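Local coordinates for activator of Hsp90 ATPase homologue 1/2-like C-terminal domain-containing protein (Mycobacterium smegmatis, PDB 3UID) that is an AHA1-family protein of the SRPBCC superfamily that probably acts as a type II toxin, like its structural homologue Rv2035 of Mycobacterium tuberculosis, at residues H87-L92 / N111-T116; I17-A22 / S150-I155. One frame throughout, in Å; residues are numbered along the deposited sequence.

Contact 1: H87-L92 / N111-T116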
loop_
_atom_site.group_PDB
_atom_site.type_symbol
_atom_site.label_atom_id
_atom_site.label_comp_id
_atom_site.label_asym_id
_atom_site.label_seq_id
_atom_site.Cartn_x
_atom_site.Cartn_y
_atom_site.Cartn_z
ATOM N N HIS A 87 -6.664 3.849 13.366
ATOM C CA HIS A 87 -7.736 3.737 12.379
ATOM C C HIS A 87 -7.399 4.205 10.973
ATOM O O HIS A 87 -7.993 3.726 10.019
ATOM C CB HIS A 87 -9.012 4.417 12.863
ATOM C CG HIS A 87 -9.727 3.648 13.927
ATOM N ND1 HIS A 87 -9.822 4.095 15.227
ATOM C CD2 HIS A 87 -10.368 2.454 13.888
ATOM C CE1 HIS A 87 -10.496 3.213 15.944
ATOM N NE2 HIS A 87 -10.840 2.211 15.156
ATOM N N SER A 88 -6.451 5.121 10.821
ATOM C CA SER A 88 -6.214 5.639 9.471
ATOM C C SER A 88 -4.903 6.388 9.331
ATOM O O SER A 88 -4.397 6.939 10.310
ATOM C CB SER A 88 -7.365 6.585 9.092
ATOM O OG SER A 88 -7.340 6.924 7.714
ATOM N N PHE A 89 -4.339 6.371 8.121
ATOM C CA PHE A 89 -3.297 7.321 7.745
ATOM C C PHE A 89 -3.467 7.730 6.291
ATOM O O PHE A 89 -4.128 7.032 5.516
ATOM C CB PHE A 89 -1.864 6.858 8.109
ATOM C CG PHE A 89 -1.358 5.662 7.334
ATOM C CD1 PHE A 89 -0.594 5.839 6.186
ATOM C CD2 PHE A 89 -1.618 4.370 7.769
ATOM C CE1 PHE A 89 -0.096 4.740 5.474
ATOM C CE2 PHE A 89 -1.120 3.266 7.062
ATOM C CZ PHE A 89 -0.358 3.459 5.909
ATOM N N SER A 90 -2.922 8.888 5.942
ATOM C CA SER A 90 -3.108 9.454 4.613
ATOM C C SER A 90 -1.772 9.905 4.076
ATOM O O SER A 90 -0.905 10.331 4.847
ATOM C CB SER A 90 -4.052 10.650 4.684
ATOM O OG SER A 90 -5.322 10.268 5.194
ATOM N N PHE A 91 -1.602 9.839 2.758
ATOM C CA PHE A 91 -0.307 10.159 2.171
ATOM C C PHE A 91 -0.393 10.418 0.683
ATOM O O PHE A 91 -1.336 9.975 0.006
ATOM C CB PHE A 91 0.719 9.035 2.430
ATOM C CG PHE A 91 0.334 7.699 1.837
ATOM C CD1 PHE A 91 0.759 7.334 0.563
ATOM C CD2 PHE A 91 -0.449 6.807 2.572
ATOM C CE1 PHE A 91 0.401 6.090 0.021
ATOM C CE2 PHE A 91 -0.815 5.557 2.046
ATOM C CZ PHE A 91 -0.378 5.196 0.779
ATOM N N LEU A 92 0.596 11.145 0.183
ATOM C CA LEU A 92 0.778 11.299 -1.255
ATOM C C LEU A 92 1.830 10.286 -1.705
ATOM O O LEU A 92 2.831 10.079 -1.031
ATOM C CB LEU A 92 1.244 12.723 -1.572
ATOM C CG LEU A 92 0.378 13.807 -0.936
ATOM C CD1 LEU A 92 1.087 15.149 -0.913
ATOM C CD2 LEU A 92 -0.957 13.894 -1.653
ATOM N N ASN A 111 -3.828 9.223 -1.064
ATOM C CA ASN A 111 -4.218 7.919 -0.562
ATOM C C ASN A 111 -4.695 8.016 0.858
ATOM O O ASN A 111 -4.125 8.767 1.647
ATOM C CB ASN A 111 -3.017 6.985 -0.606
ATOM C CG ASN A 111 -2.441 6.876 -1.987
ATOM O OD1 ASN A 111 -1.621 7.707 -2.411
ATOM N ND2 ASN A 111 -2.884 5.874 -2.718
ATOM N N VAL A 112 -5.759 7.275 1.168
ATOM C CA VAL A 112 -6.236 7.132 2.534
ATOM C C VAL A 112 -6.432 5.650 2.859
ATOM O O VAL A 112 -7.204 4.959 2.191
ATOM C CB VAL A 112 -7.554 7.860 2.770
ATOM C CG1 VAL A 112 -7.934 7.785 4.259
ATOM C CG2 VAL A 112 -7.446 9.306 2.325
ATOM N N TYR A 113 -5.729 5.170 3.880
ATOM C CA TYR A 113 -5.916 3.808 4.374
ATOM C C TYR A 113 -6.729 3.857 5.653
ATOM O O TYR A 113 -6.392 4.593 6.583
ATOM C CB TYR A 113 -4.566 3.178 4.713
ATOM C CG TYR A 113 -3.686 2.815 3.530
ATOM C CD1 TYR A 113 -3.960 3.268 2.242
ATOM C CD2 TYR A 113 -2.566 2.011 3.726
ATOM C CE1 TYR A 113 -3.126 2.904 1.164
ATOM C CE2 TYR A 113 -1.731 1.656 2.681
ATOM C CZ TYR A 113 -2.015 2.105 1.409
ATOM O OH TYR A 113 -1.192 1.748 0.373
ATOM N N THR A 114 -7.793 3.065 5.703
ATOM C CA THR A 114 -8.661 3.048 6.865
ATOM C C THR A 114 -8.850 1.621 7.370
ATOM O O THR A 114 -9.140 0.711 6.584
ATOM C CB THR A 114 -10.006 3.715 6.540
ATOM O OG1 THR A 114 -9.759 5.046 6.073
ATOM C CG2 THR A 114 -10.896 3.767 7.764
ATOM N N PHE A 115 -8.679 1.441 8.681
ATOM C CA PHE A 115 -8.776 0.135 9.334
ATOM C C PHE A 115 -9.886 0.194 10.379
ATOM O O PHE A 115 -9.828 0.976 11.333
ATOM C CB PHE A 115 -7.443 -0.234 9.998
ATOM C CG PHE A 115 -6.262 -0.058 9.096
ATOM C CD1 PHE A 115 -6.106 -0.874 7.989
ATOM C CD2 PHE A 115 -5.316 0.920 9.344
ATOM C CE1 PHE A 115 -5.027 -0.715 7.139
ATOM C CE2 PHE A 115 -4.237 1.090 8.490
ATOM C CZ PHE A 115 -4.089 0.263 7.389
ATOM N N THR A 116 -10.922 -0.615 10.193
ATOM C CA THR A 116 -12.031 -0.604 11.136
ATOM C C THR A 116 -12.405 -1.993 11.595
ATOM O O THR A 116 -12.173 -2.982 10.899
ATOM C CB THR A 116 -13.250 0.130 10.561
ATOM O OG1 THR A 116 -13.597 -0.432 9.291
ATOM C CG2 THR A 116 -12.924 1.614 10.383
#
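The carbonyl oxygen of Y113 is gripped by two donors from the facing strand. S88 OG reaches Y113 O at 2.8 Å, from above the carbonyl plane. The backbone N of F89 comes to the same Y113 O in the plane, at 3.1 Å. S88 can donate there because its OG stands anti to the backbone N (chi1 -169°), turned to the neighbouring strand. Y113 N returns a bond to F89 O, closing the pair, and F91 and N111 are bonded in the same reciprocal way. At the other end F115 N gives a nearly straight bond of 2.7 Å to H87 O. H87 and S88 together face D84 in a classic beta bulge.

F89, F91 and Y113 project from one face of the sheet as an aromatic cluster. F91 presents its edge to the face of Y113, planes at 79° and centroids 5.0 Å apart, while N111 CB sits over a face of F91, 3.6 Å from its centroid, in a CH-pi contact. F89 runs alongside Y113, its CZ 3.4 Å from Y113 CD2, with the two rings inclined at 55°. W78 stacks on F91 and Y126 meets Y113 edge-to-face, extending the cluster over adjacent strands. S88, S90, V112 and T114 occupy the other face. The segments thus form an antiparallel ladder inside the curved sheet of the Bet v 1-like (SRPBCC) fold, its aromatic side on the face that helix 25-33 covers at F115, consistent with the concave side of this fold.

Contact 2: I17-A22 / S150-I155; sequences ITAEFA and SAINQI
F21 turns one face of its ring to I155 and an edge to I152. The CG2 methyl of I155 stands over that face, 3.8 Å from the ring centroid and 24° off the normal, a CH-pi contact displaced toward the CE1 side of the rim. The other branch of I155 brings CD1 within 3.8 Å of F21 CZ. At the ring edge, near its plane, lies the backbone carbonyl of I152, with F21 CE1 3.6 Å from I152 O.

I152 divides its branches along the strand. With CG1 beside the backbone N (chi1 -75°), CG2 of I152 is anti to it and packs on A19 CB at 3.8 Å, also touching F21 CE1. The longer arm carries CD1 on to the CG2 methyl of I17, 3.7 Å away, so a single isoleucine spans the inward-pointing residues I17, A19 and F21.

The contact has no hydrogen bonds. The segment axes run almost parallel, at 9°, 9.4 Å apart at closest approach. Y126 adjoins both F21 and I152, and I28 of helix 25-33 touches F21 and I155. This is the packing of the C-terminal helix 144-158 against the sheet, along strand 14-21, characteristic of the helix-grip fold of Bet v 1-like proteins.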
loop_
_atom_site.group_PDB
_atom_site.type_symbol
_atom_site.label_atom_id
_atom_site.label_comp_id
_atom_site.label_asym_id
_atom_site.label_seq_id
_atom_site.Cartn_x
_atom_site.Cartn_y
_atom_site.Cartn_z
ATOM N N ILE A 17 -9.312 -0.684 -2.933
ATOM C CA ILE A 17 -9.170 -2.098 -2.641
ATOM C C ILE A 17 -9.612 -2.322 -1.198
ATOM O O ILE A 17 -9.230 -1.578 -0.290
ATOM C CB ILE A 17 -7.730 -2.562 -2.868
ATOM C CG1 ILE A 17 -7.353 -2.330 -4.336
ATOM C CG2 ILE A 17 -7.586 -4.027 -2.477
ATOM C CD1 ILE A 17 -6.085 -3.021 -4.777
ATOM N N THR A 18 -10.458 -3.320 -1.000
ATOM C CA THR A 18 -10.945 -3.651 0.328
ATOM C C THR A 18 -10.437 -5.039 0.690
ATOM O O THR A 18 -10.390 -5.934 -0.159
ATOM C CB THR A 18 -12.486 -3.624 0.374
ATOM O OG1 THR A 18 -12.962 -2.358 -0.105
ATOM C CG2 THR A 18 -12.996 -3.851 1.796
ATOM N N ALA A 19 -10.021 -5.199 1.940
ATOM C CA ALA A 19 -9.561 -6.487 2.440
ATOM C C ALA A 19 -10.186 -6.760 3.783
ATOM O O ALA A 19 -10.614 -5.836 4.473
ATOM C CB ALA A 19 -8.054 -6.481 2.602
ATOM N N GLU A 20 -10.253 -8.042 4.126
ATOM C CA GLU A 20 -10.622 -8.451 5.469
ATOM C C GLU A 20 -9.502 -9.280 6.070
ATOM O O GLU A 20 -8.960 -10.179 5.428
ATOM C CB GLU A 20 -11.947 -9.206 5.454
ATOM C CG GLU A 20 -13.123 -8.286 5.185
ATOM C CD GLU A 20 -14.433 -9.023 5.003
ATOM O OE1 GLU A 20 -14.526 -10.198 5.416
ATOM O OE2 GLU A 20 -15.372 -8.418 4.444
ATOM N N PHE A 21 -9.133 -8.951 7.306
ATOM C CA PHE A 21 -8.024 -9.629 7.979
ATOM C C PHE A 21 -8.505 -10.231 9.290
ATOM O O PHE A 21 -9.264 -9.594 10.019
ATOM C CB PHE A 21 -6.911 -8.632 8.297
ATOM C CG PHE A 21 -6.259 -8.016 7.085
ATOM C CD1 PHE A 21 -5.651 -8.815 6.124
ATOM C CD2 PHE A 21 -6.235 -6.639 6.921
ATOM C CE1 PHE A 21 -5.032 -8.242 5.014
ATOM C CE2 PHE A 21 -5.618 -6.057 5.817
ATOM C CZ PHE A 21 -5.020 -6.861 4.863
ATOM N N ALA A 22 -8.049 -11.439 9.607
ATOM C CA ALA A 22 -8.471 -12.092 10.847
ATOM C C ALA A 22 -7.529 -11.734 11.990
ATOM O O ALA A 22 -6.845 -12.591 12.549
ATOM C CB ALA A 22 -8.572 -13.603 10.661
ATOM N N SER A 150 -1.004 -8.961 -3.617
ATOM C CA SER A 150 0.076 -9.732 -3.016
ATOM C C SER A 150 0.346 -9.311 -1.574
ATOM O O SER A 150 0.499 -10.166 -0.697
ATOM C CB SER A 150 1.361 -9.595 -3.842
ATOM O OG SER A 150 2.454 -10.271 -3.221
ATOM N N ALA A 151 0.407 -8.002 -1.325
ATOM C CA ALA A 151 0.697 -7.519 0.023
ATOM C C ALA A 151 -0.402 -7.955 0.981
ATOM O O ALA A 151 -0.130 -8.388 2.098
ATOM C CB ALA A 151 0.866 -6.010 0.031
ATOM N N ILE A 152 -1.646 -7.852 0.537
ATOM C CA ILE A 152 -2.780 -8.293 1.352
ATOM C C ILE A 152 -2.699 -9.783 1.693
ATOM O O ILE A 152 -2.907 -10.178 2.853
ATOM C CB ILE A 152 -4.098 -7.930 0.665
ATOM C CG1 ILE A 152 -4.337 -6.424 0.825
ATOM C CG2 ILE A 152 -5.274 -8.707 1.270
ATOM C CD1 ILE A 152 -5.295 -5.860 -0.243
ATOM N N ASN A 153 -2.342 -10.603 0.712
ATOM C CA ASN A 153 -2.158 -12.022 0.973
ATOM C C ASN A 153 -0.983 -12.292 1.900
ATOM O O ASN A 153 -1.049 -13.201 2.719
ATOM C CB ASN A 153 -2.023 -12.809 -0.324
ATOM C CG ASN A 153 -3.292 -12.766 -1.144
ATOM O OD1 ASN A 153 -4.396 -12.640 -0.594
ATOM N ND2 ASN A 153 -3.149 -12.857 -2.463
ATOM N N GLN A 154 0.079 -11.498 1.788
ATOM C CA GLN A 154 1.207 -11.664 2.709
ATOM C C GLN A 154 0.810 -11.298 4.131
ATOM O O GLN A 154 1.241 -11.947 5.083
ATOM C CB GLN A 154 2.449 -10.882 2.261
ATOM C CG GLN A 154 3.117 -11.462 0.993
ATOM C CD GLN A 154 3.495 -12.921 1.156
ATOM O OE1 GLN A 154 4.152 -13.299 2.124
ATOM N NE2 GLN A 154 3.056 -13.753 0.220
ATOM N N ILE A 155 -0.007 -10.260 4.279
ATOM C CA ILE A 155 -0.522 -9.908 5.601
ATOM C C ILE A 155 -1.320 -11.078 6.165
ATOM O O ILE A 155 -1.096 -11.465 7.306
ATOM C CB ILE A 155 -1.380 -8.625 5.575
ATOM C CG1 ILE A 155 -0.495 -7.410 5.293
ATOM C CG2 ILE A 155 -2.115 -8.439 6.910
ATOM C CD1 ILE A 155 -1.300 -6.159 4.926
#

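Contacts 1 and 2 belong to the same antiparallel sheet, their centres about 15 Å apart and their nearest atoms about 6 Å, without touching. Contact 1 joins two strands within the sheet through backbone hydrogen bonds and is partly buried, with mostly aromatic residues on one face, N111 among them, and S88, S90, V112 and T114 on the other. Contact 2 is wholly buried and apolar, setting helix 144-158 against strand 14-21. Strand 121-129 lies between strands 14-21 and 109-118: its Y126 meets Y113 of contact 1 and both F21 and I152 of contact 2, tying the aromatic cluster to the helix interface. Helix 25-33 likewise touches F115 and the F21-I155 pair.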